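Local coordinates for peroxisomal fatty acid beta-oxidation multifunctional protein MFP2 (Arabidopsis thaliana, PDB 2WTB) that carries enoyl-CoA hydratase and NAD-dependent 3-hydroxyacyl-CoA dehydrogenase activities on one chain, serving peroxisomal fatty acid beta-oxidation during seed germination, at residues V158-A163 / K220-G225; P248-D253 / S275-L280; H420-S425 / I473-D478. All coordinates share one frame; numbering follows the deposited sequence.

Contact 1. Residues V158-A163 / K220-G225; sequences VGLTKA and KLPPLG
V158 meets K220 through its carbonyl group. The ammonium NZ of K220 lies 3.8 Å from the carbonyl carbon C of V158 and 4.0 Å from its O. The lysine chain reaches this place by curling up: each torsion from chi1 to chi4 is near -60°. NZ also makes a weak hydrogen bond to L157 O. The positive charge therefore sits at the C-terminal end of helix 150-158, where it would probably be welcomed by the helix carbonyls. The CB of V158 is turned away from K220, so its backbone carbonyl, not its side chain, makes the touch.

G159 follows with a positive phi of 104°. It leaves that helix and is the N-cap of the next, helix 160-169. Its O accepts the amide N of A163 at 3.1 Å. Its CA comes within 4.0 Å of K220 O, so here backbone lies against backbone. The turn at G159, between helices 150-158 and 160-169, lies in the crotonase-like hydratase domain. The side chain of V158 is about 12 Å from that of E119, predicted to be the nucleophile.

L160 opens the new helix and makes the apolar part of the contact. Its CB rests on the CG-CD side of the P222 ring, 4.0 Å from P222 CD and 4.1 Å from P222 CG. CG stands anti to the backbone N (chi1 -175°), which turns the branched end away from the proline ring, toward A227 and I230 of helix 224-241 and I255 and I259 of helix 247-260. P222 also touches I230, and P223 is the N-cap of helix 224-241.

Contact 2. Residues P248-D253 / S275-L280; sequences PLMCLD and SQVVKL
M250 touches V277 and L280 with no flat group between them. No ring or amide offers a face or an edge across this contact, which is made of a thioether and methyl groups. M250 is on helix 247-260, and its CA lies 7.9 Å from V277 CA.

The methionine is fully stretched beyond CG, with chi2 178° and chi3 176°. This carries its sulfur and end methyl away from its own helix to meet L280 tip to tip. M250 SD is 4.0 Å from L280 CD1. The end methyl CE of M250 lies 4.1 Å from L280 CD2 and 4.2 Å from L280 CD1, so it serves both branches of the leucine. V277 is a looser neighbour: its CG2 stands 4.5 Å from M250 SD.

V277 and L280 are the two ends of a type I beta turn, and both send their CB toward M250. The turn is closed by a weak bond from L280 N to V277 O of 3.4 Å. The hydroxyl OG1 of T283 hydrogen-bonds to both V277 O and L280 O, which ties the turn to the start of helix 281-294.

M250 also packs on V273, one turn back along helix 263-277. V277 touches V144, and its side chain is about 8 Å from that of E139, the predicted proton acceptor. The start of helix 247-260 thus meets the end of helix 263-277, as in a helical hairpin, beside the predicted hydratase active site.

Contact 3. Residues H420-S425 / I473-D478; sequences HCILAS and IVDLLD
I422 and L476 are the closest pair of backbone positions, with 8.8 Å between I422 CA and L476 CA. Strand 422-425 lies in the sheet of the Rossmann-type NAD-binding domain. It runs parallel to both neighbours, strands 394-397 and 445-450. Helix 470-482 covers one face of this sheet. In the helix, L477 N bonds to I473 O at 2.7 Å.

Alternate strand residues, I422 and A424, face the helix. I422 and D475 cross obliquely. CG1 of I422 lies anti to the carbonyl carbon (chi1 -66°), and the chain extends from it (chi2 173°). Its end methyl CD1 thereby reaches D475 CB at 3.8 Å. The next helix residue, L476, brings CD2 to 4.5 Å from A424 CB, a loose apolar touch. M394 and V446, on the two flanking strands, each touch I422, A424 and L476 and complete the apolar layer.

D475 is buried, but its carboxylate is well supplied with partners. OD1 takes a hydrogen bond from Q471 NE2, and OD2 makes a salt bridge with R310 NE, which would probably favour the charged form. I422 CD1 lies 4.0 Å from D475 OD2, so the end methyl of the isoleucine sits beside both CB and one carboxylate oxygen of the aspartate.

Overall arrangement
The three contacts follow one another along the chain, each closing before the next opens. Contacts 1 and 2 lie on the same side of the chain's centre. Their centres are 21 Å apart and their nearest atoms about 7 Å. Consecutive helices 224-241 and 247-260 connect them, since L160 of contact 1 packs on both and contact 2 starts on the second. Contact 3 lies on the opposite side, in the sheet and helix of the NAD-binding domain. Its centre is 52 Å from that of contact 1 and 44 Å from that of contact 2. The epimerase and isomerase region (contacts 1 and 2) and the dehydrogenase region (contact 3) thus form separate lobes of one chain.

Contact 1. Residues V158-A163 / K220-G225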
loop_
_atom_site.group_PDB
_atom_site.type_symbol
_atom_site.label_atom_id
_atom_site.label_comp_id
_atom_site.label_asym_id
_atom_site.label_seq_id
_atom_site.Cartn_x
_atom_site.Cartn_y
_atom_site.Cartn_z
ATOM N N VAL A 158 -10.832 22.116 -13.619
ATOM C CA VAL A 158 -9.390 22.254 -13.452
ATOM C C VAL A 158 -8.627 22.077 -14.755
ATOM O O VAL A 158 -7.424 22.330 -14.813
ATOM C CB VAL A 158 -8.839 21.248 -12.422
ATOM C CG1 VAL A 158 -9.672 21.284 -11.150
ATOM C CG2 VAL A 158 -8.809 19.847 -13.011
ATOM N N GLY A 159 -9.329 21.645 -15.797
ATOM C CA GLY A 159 -8.702 21.376 -17.077
ATOM C C GLY A 159 -8.540 19.885 -17.302
ATOM O O GLY A 159 -8.569 19.102 -16.353
ATOM N N LEU A 160 -8.368 19.492 -18.561
ATOM C CA LEU A 160 -8.241 18.081 -18.909
ATOM C C LEU A 160 -6.897 17.502 -18.477
ATOM O O LEU A 160 -6.825 16.377 -17.984
ATOM C CB LEU A 160 -8.433 17.879 -20.412
ATOM C CG LEU A 160 -8.450 16.419 -20.865
ATOM C CD1 LEU A 160 -9.542 15.650 -20.132
ATOM C CD2 LEU A 160 -8.625 16.310 -22.375
ATOM N N THR A 161 -5.832 18.275 -18.667
ATOM C CA THR A 161 -4.485 17.817 -18.344
ATOM C C THR A 161 -4.326 17.514 -16.856
ATOM O O THR A 161 -3.768 16.481 -16.477
ATOM C CB THR A 161 -3.425 18.850 -18.771
ATOM O OG1 THR A 161 -3.541 19.102 -20.178
ATOM C CG2 THR A 161 -2.028 18.337 -18.465
ATOM N N LYS A 162 -4.820 18.417 -16.014
ATOM C CA LYS A 162 -4.723 18.238 -14.571
ATOM C C LYS A 162 -5.682 17.160 -14.089
ATOM O O LYS A 162 -5.320 16.318 -13.266
ATOM C CB LYS A 162 -5.008 19.549 -13.840
ATOM C CG LYS A 162 -4.717 19.487 -12.356
ATOM C CD LYS A 162 -3.292 19.024 -12.112
ATOM C CE LYS A 162 -2.929 19.079 -10.637
ATOM N NZ LYS A 162 -1.532 18.607 -10.399
ATOM N N ALA A 163 -6.907 17.193 -14.602
ATOM C CA ALA A 163 -7.910 16.201 -14.242
ATOM C C ALA A 163 -7.380 14.800 -14.517
ATOM O O ALA A 163 -7.518 13.899 -13.689
ATOM C CB ALA A 163 -9.196 16.444 -15.014
ATOM N N LYS A 220 -12.740 25.623 -19.696
ATOM C CA LYS A 220 -11.447 25.031 -19.363
ATOM C C LYS A 220 -11.031 23.884 -20.280
ATOM O O LYS A 220 -9.877 23.455 -20.253
ATOM C CB LYS A 220 -11.437 24.560 -17.906
ATOM C CG LYS A 220 -11.787 25.645 -16.899
ATOM C CD LYS A 220 -10.852 26.839 -17.021
ATOM C CE LYS A 220 -9.408 26.437 -16.769
ATOM N NZ LYS A 220 -9.239 25.804 -15.434
ATOM N N LEU A 221 -11.964 23.388 -21.085
ATOM C CA LEU A 221 -11.670 22.279 -21.988
ATOM C C LEU A 221 -10.894 22.740 -23.214
ATOM O O LEU A 221 -11.033 23.882 -23.653
ATOM C CB LEU A 221 -12.955 21.579 -22.428
ATOM C CG LEU A 221 -13.778 20.896 -21.339
ATOM C CD1 LEU A 221 -15.000 20.227 -21.946
ATOM C CD2 LEU A 221 -12.931 19.889 -20.580
ATOM N N PRO A 222 -10.057 21.849 -23.760
ATOM C CA PRO A 222 -9.338 22.083 -25.014
ATOM C C PRO A 222 -10.275 21.920 -26.208
ATOM O O PRO A 222 -11.368 21.371 -26.052
ATOM C CB PRO A 222 -8.280 20.969 -25.027
ATOM C CG PRO A 222 -8.255 20.414 -23.640
ATOM C CD PRO A 222 -9.636 20.598 -23.112
ATOM N N PRO A 223 -9.856 22.398 -27.390
ATOM C CA PRO A 223 -10.652 22.201 -28.606
ATOM C C PRO A 223 -10.913 20.717 -28.846
ATOM O O PRO A 223 -10.052 19.889 -28.550
ATOM C CB PRO A 223 -9.755 22.769 -29.706
ATOM C CG PRO A 223 -8.895 23.771 -29.007
ATOM C CD PRO A 223 -8.644 23.198 -27.642
ATOM N N LEU A 224 -12.090 20.398 -29.374
ATOM C CA LEU A 224 -12.507 19.013 -29.582
ATOM C C LEU A 224 -11.378 18.130 -30.111
ATOM O O LEU A 224 -11.155 17.029 -29.607
ATOM C CB LEU A 224 -13.714 18.961 -30.526
ATOM C CG LEU A 224 -14.479 17.642 -30.668
ATOM C CD1 LEU A 224 -15.861 17.886 -31.263
ATOM C CD2 LEU A 224 -13.704 16.634 -31.505
ATOM N N GLY A 225 -10.671 18.617 -31.126
ATOM C CA GLY A 225 -9.613 17.853 -31.763
ATOM C C GLY A 225 -8.425 17.566 -30.863
ATOM O O GLY A 225 -7.919 16.444 -30.830
#

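Contact 2. Residues P248-D253 / S275-L280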
loop_
_atom_site.group_PDB
_atom_site.type_symbol
_atom_site.label_atom_id
_atom_site.label_comp_id
_atom_site.label_asym_id
_atom_site.label_seq_id
_atom_site.Cartn_x
_atom_site.Cartn_y
_atom_site.Cartn_z
ATOM N N PRO A 248 -8.660 1.889 -15.701
ATOM C CA PRO A 248 -8.219 3.232 -16.096
ATOM C C PRO A 248 -8.696 3.606 -17.497
ATOM O O PRO A 248 -9.202 4.709 -17.703
ATOM C CB PRO A 248 -6.693 3.123 -16.065
ATOM C CG PRO A 248 -6.416 2.025 -15.101
ATOM C CD PRO A 248 -7.528 1.039 -15.294
ATOM N N LEU A 249 -8.538 2.693 -18.449
ATOM C CA LEU A 249 -8.984 2.939 -19.815
ATOM C C LEU A 249 -10.498 3.083 -19.858
ATOM O O LEU A 249 -11.032 3.901 -20.607
ATOM C CB LEU A 249 -8.541 1.804 -20.737
ATOM C CG LEU A 249 -7.057 1.448 -20.686
ATOM C CD1 LEU A 249 -6.787 0.199 -21.507
ATOM C CD2 LEU A 249 -6.203 2.615 -21.164
ATOM N N MET A 250 -11.185 2.280 -19.052
ATOM C CA MET A 250 -12.636 2.352 -18.958
ATOM C C MET A 250 -13.065 3.702 -18.398
ATOM O O MET A 250 -14.142 4.206 -18.718
ATOM C CB MET A 250 -13.175 1.226 -18.076
ATOM C CG MET A 250 -12.890 -0.172 -18.600
ATOM S SD MET A 250 -13.501 -1.463 -17.495
ATOM C CE MET A 250 -13.114 -2.933 -18.444
ATOM N N CYS A 251 -12.211 4.284 -17.563
ATOM C CA CYS A 251 -12.486 5.588 -16.972
ATOM C C CYS A 251 -12.226 6.696 -17.985
ATOM O O CYS A 251 -12.929 7.706 -18.008
ATOM C CB CYS A 251 -11.627 5.805 -15.723
ATOM S SG CYS A 251 -11.789 7.449 -14.985
ATOM N N LEU A 252 -11.207 6.501 -18.817
ATOM C CA LEU A 252 -10.882 7.468 -19.856
ATOM C C LEU A 252 -11.997 7.528 -20.893
ATOM O O LEU A 252 -12.258 8.579 -21.477
ATOM C CB LEU A 252 -9.552 7.119 -20.522
ATOM C CG LEU A 252 -8.310 7.312 -19.649
ATOM C CD1 LEU A 252 -7.092 6.666 -20.292
ATOM C CD2 LEU A 252 -8.067 8.789 -19.381
ATOM N N ASP A 253 -12.653 6.393 -21.112
ATOM C CA ASP A 253 -13.803 6.335 -22.004
ATOM C C ASP A 253 -14.881 7.319 -21.564
ATOM O O ASP A 253 -15.333 8.151 -22.351
ATOM C CB ASP A 253 -14.386 4.921 -22.043
ATOM C CG ASP A 253 -13.531 3.961 -22.840
ATOM O OD1 ASP A 253 -12.682 4.434 -23.624
ATOM O OD2 ASP A 253 -13.712 2.734 -22.686
ATOM N N SER A 275 -20.816 0.533 -13.000
ATOM C CA SER A 275 -21.596 -0.639 -12.615
ATOM C C SER A 275 -20.978 -1.938 -13.126
ATOM O O SER A 275 -21.348 -3.026 -12.683
ATOM C CB SER A 275 -23.038 -0.517 -13.115
ATOM O OG SER A 275 -23.109 -0.683 -14.520
ATOM N N GLN A 276 -20.039 -1.823 -14.057
ATOM C CA GLN A 276 -19.394 -3.003 -14.621
ATOM C C GLN A 276 -17.949 -3.141 -14.154
ATOM O O GLN A 276 -17.395 -4.240 -14.150
ATOM C CB GLN A 276 -19.471 -2.982 -16.151
ATOM C CG GLN A 276 -18.882 -1.739 -16.793
ATOM C CD GLN A 276 -19.305 -1.579 -18.241
ATOM O OE1 GLN A 276 -20.049 -2.401 -18.775
ATOM N NE2 GLN A 276 -18.835 -0.515 -18.881
ATOM N N VAL A 277 -17.347 -2.027 -13.753
ATOM C CA VAL A 277 -15.965 -2.036 -13.284
ATOM C C VAL A 277 -15.844 -2.762 -11.945
ATOM O O VAL A 277 -14.772 -3.250 -11.587
ATOM C CB VAL A 277 -15.403 -0.608 -13.144
ATOM C CG1 VAL A 277 -15.957 0.061 -11.893
ATOM C CG2 VAL A 277 -13.886 -0.638 -13.105
ATOM N N VAL A 278 -16.951 -2.831 -11.213
ATOM C CA VAL A 278 -16.974 -3.492 -9.914
ATOM C C VAL A 278 -16.948 -5.010 -10.081
ATOM O O VAL A 278 -16.704 -5.748 -9.128
ATOM C CB VAL A 278 -18.217 -3.075 -9.097
ATOM C CG1 VAL A 278 -18.248 -3.790 -7.757
ATOM C CG2 VAL A 278 -18.236 -1.569 -8.890
ATOM N N LYS A 279 -17.186 -5.471 -11.304
ATOM C CA LYS A 279 -17.250 -6.903 -11.577
ATOM C C LYS A 279 -15.915 -7.465 -12.056
ATOM O O LYS A 279 -15.760 -8.678 -12.194
ATOM C CB LYS A 279 -18.354 -7.203 -12.591
ATOM C CG LYS A 279 -19.733 -6.749 -12.137
ATOM C CD LYS A 279 -20.773 -6.920 -13.230
ATOM C CE LYS A 279 -22.101 -6.299 -12.822
ATOM N NZ LYS A 279 -23.135 -6.446 -13.884
ATOM N N LEU A 280 -14.952 -6.582 -12.304
ATOM C CA LEU A 280 -13.620 -7.008 -12.724
ATOM C C LEU A 280 -12.942 -7.840 -11.638
ATOM O O LEU A 280 -13.157 -7.616 -10.445
ATOM C CB LEU A 280 -12.751 -5.800 -13.074
ATOM C CG LEU A 280 -13.165 -4.971 -14.290
ATOM C CD1 LEU A 280 -12.299 -3.729 -14.402
ATOM C CD2 LEU A 280 -13.087 -5.800 -15.563
#

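Contact 3. Residues H420-S425 / I473-D478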
loop_
_atom_site.group_PDB
_atom_site.type_symbol
_atom_site.label_atom_id
_atom_site.label_comp_id
_atom_site.label_asym_id
_atom_site.label_seq_id
_atom_site.Cartn_x
_atom_site.Cartn_y
_atom_site.Cartn_z
ATOM N N HIS A 420 12.199 -2.002 31.443
ATOM C CA HIS A 420 11.029 -1.955 30.576
ATOM C C HIS A 420 11.426 -1.894 29.106
ATOM O O HIS A 420 10.594 -2.081 28.218
ATOM C CB HIS A 420 10.183 -0.730 30.915
ATOM C CG HIS A 420 10.843 0.569 30.573
ATOM N ND1 HIS A 420 11.759 1.181 31.403
ATOM C CD2 HIS A 420 10.724 1.371 29.489
ATOM C CE1 HIS A 420 12.172 2.305 30.846
ATOM N NE2 HIS A 420 11.560 2.444 29.684
ATOM N N CYS A 421 12.703 -1.623 28.857
ATOM C CA CYS A 421 13.199 -1.406 27.500
ATOM C C CYS A 421 12.999 -2.620 26.599
ATOM O O CYS A 421 13.289 -3.752 26.991
ATOM C CB CYS A 421 14.676 -1.022 27.538
ATOM S SG CYS A 421 15.361 -0.594 25.939
ATOM N N ILE A 422 12.506 -2.378 25.388
ATOM C CA ILE A 422 12.276 -3.449 24.423
ATOM C C ILE A 422 13.583 -3.905 23.780
ATOM O O ILE A 422 14.369 -3.087 23.303
ATOM C CB ILE A 422 11.281 -3.019 23.329
ATOM C CG1 ILE A 422 9.897 -2.789 23.938
ATOM C CG2 ILE A 422 11.213 -4.065 22.229
ATOM C CD1 ILE A 422 8.893 -2.214 22.976
ATOM N N LEU A 423 13.813 -5.214 23.780
ATOM C CA LEU A 423 15.039 -5.781 23.228
ATOM C C LEU A 423 14.795 -6.380 21.845
ATOM O O LEU A 423 14.734 -7.599 21.681
ATOM C CB LEU A 423 15.616 -6.834 24.178
ATOM C CG LEU A 423 16.478 -6.329 25.342
ATOM C CD1 LEU A 423 16.029 -4.958 25.830
ATOM C CD2 LEU A 423 16.493 -7.335 26.488
ATOM N N ALA A 424 14.660 -5.507 20.852
ATOM C CA ALA A 424 14.319 -5.928 19.502
ATOM C C ALA A 424 15.558 -6.183 18.649
ATOM O O ALA A 424 16.597 -5.550 18.839
ATOM C CB ALA A 424 13.421 -4.893 18.840
ATOM N N SER A 425 15.435 -7.114 17.708
ATOM C CA SER A 425 16.528 -7.439 16.801
ATOM C C SER A 425 16.086 -7.423 15.343
ATOM O O SER A 425 14.981 -7.851 15.011
ATOM C CB SER A 425 17.126 -8.804 17.138
ATOM O OG SER A 425 17.962 -9.256 16.089
ATOM N N ILE A 473 4.558 -6.475 21.737
ATOM C CA ILE A 473 4.055 -6.546 20.371
ATOM C C ILE A 473 3.136 -5.365 20.075
ATOM O O ILE A 473 3.257 -4.718 19.037
ATOM C CB ILE A 473 3.305 -7.862 20.119
ATOM C CG1 ILE A 473 4.284 -9.038 20.125
ATOM C CG2 ILE A 473 2.555 -7.802 18.804
ATOM C CD1 ILE A 473 3.615 -10.390 20.078
ATOM N N VAL A 474 2.219 -5.089 20.996
ATOM C CA VAL A 474 1.328 -3.943 20.868
ATOM C C VAL A 474 2.130 -2.649 20.758
ATOM O O VAL A 474 1.749 -1.733 20.027
ATOM C CB VAL A 474 0.351 -3.859 22.060
ATOM C CG1 VAL A 474 -0.197 -2.445 22.218
ATOM C CG2 VAL A 474 -0.776 -4.872 21.896
ATOM N N ASP A 475 3.245 -2.583 21.477
ATOM C CA ASP A 475 4.120 -1.418 21.420
ATOM C C ASP A 475 4.732 -1.261 20.035
ATOM O O ASP A 475 4.595 -0.220 19.395
ATOM C CB ASP A 475 5.230 -1.527 22.468
ATOM C CG ASP A 475 4.727 -1.290 23.879
ATOM O OD1 ASP A 475 3.659 -0.662 24.035
ATOM O OD2 ASP A 475 5.401 -1.730 24.833
ATOM N N LEU A 476 5.407 -2.309 19.580
ATOM C CA LEU A 476 6.084 -2.302 18.289
ATOM C C LEU A 476 5.084 -2.116 17.154
ATOM O O LEU A 476 5.322 -1.356 16.218
ATOM C CB LEU A 476 6.859 -3.608 18.108
ATOM C CG LEU A 476 8.108 -3.539 17.240
ATOM C CD1 LEU A 476 8.717 -2.156 17.313
ATOM C CD2 LEU A 476 9.102 -4.592 17.684
ATOM N N LEU A 477 3.959 -2.814 17.256
ATOM C CA LEU A 477 2.874 -2.694 16.293
ATOM C C LEU A 477 2.503 -1.229 16.093
ATOM O O LEU A 477 2.148 -0.810 14.990
ATOM C CB LEU A 477 1.660 -3.484 16.784
ATOM C CG LEU A 477 0.679 -4.058 15.763
ATOM C CD1 LEU A 477 1.414 -4.655 14.575
ATOM C CD2 LEU A 477 -0.203 -5.102 16.431
ATOM N N ASP A 478 2.600 -0.450 17.165
ATOM C CA ASP A 478 2.234 0.961 17.129
ATOM C C ASP A 478 3.359 1.820 16.567
ATOM O O ASP A 478 3.110 2.799 15.861
ATOM C CB ASP A 478 1.861 1.451 18.526
ATOM C CG ASP A 478 1.021 2.708 18.492
ATOM O OD1 ASP A 478 -0.056 2.679 17.860
ATOM O OD2 ASP A 478 1.434 3.719 19.099
#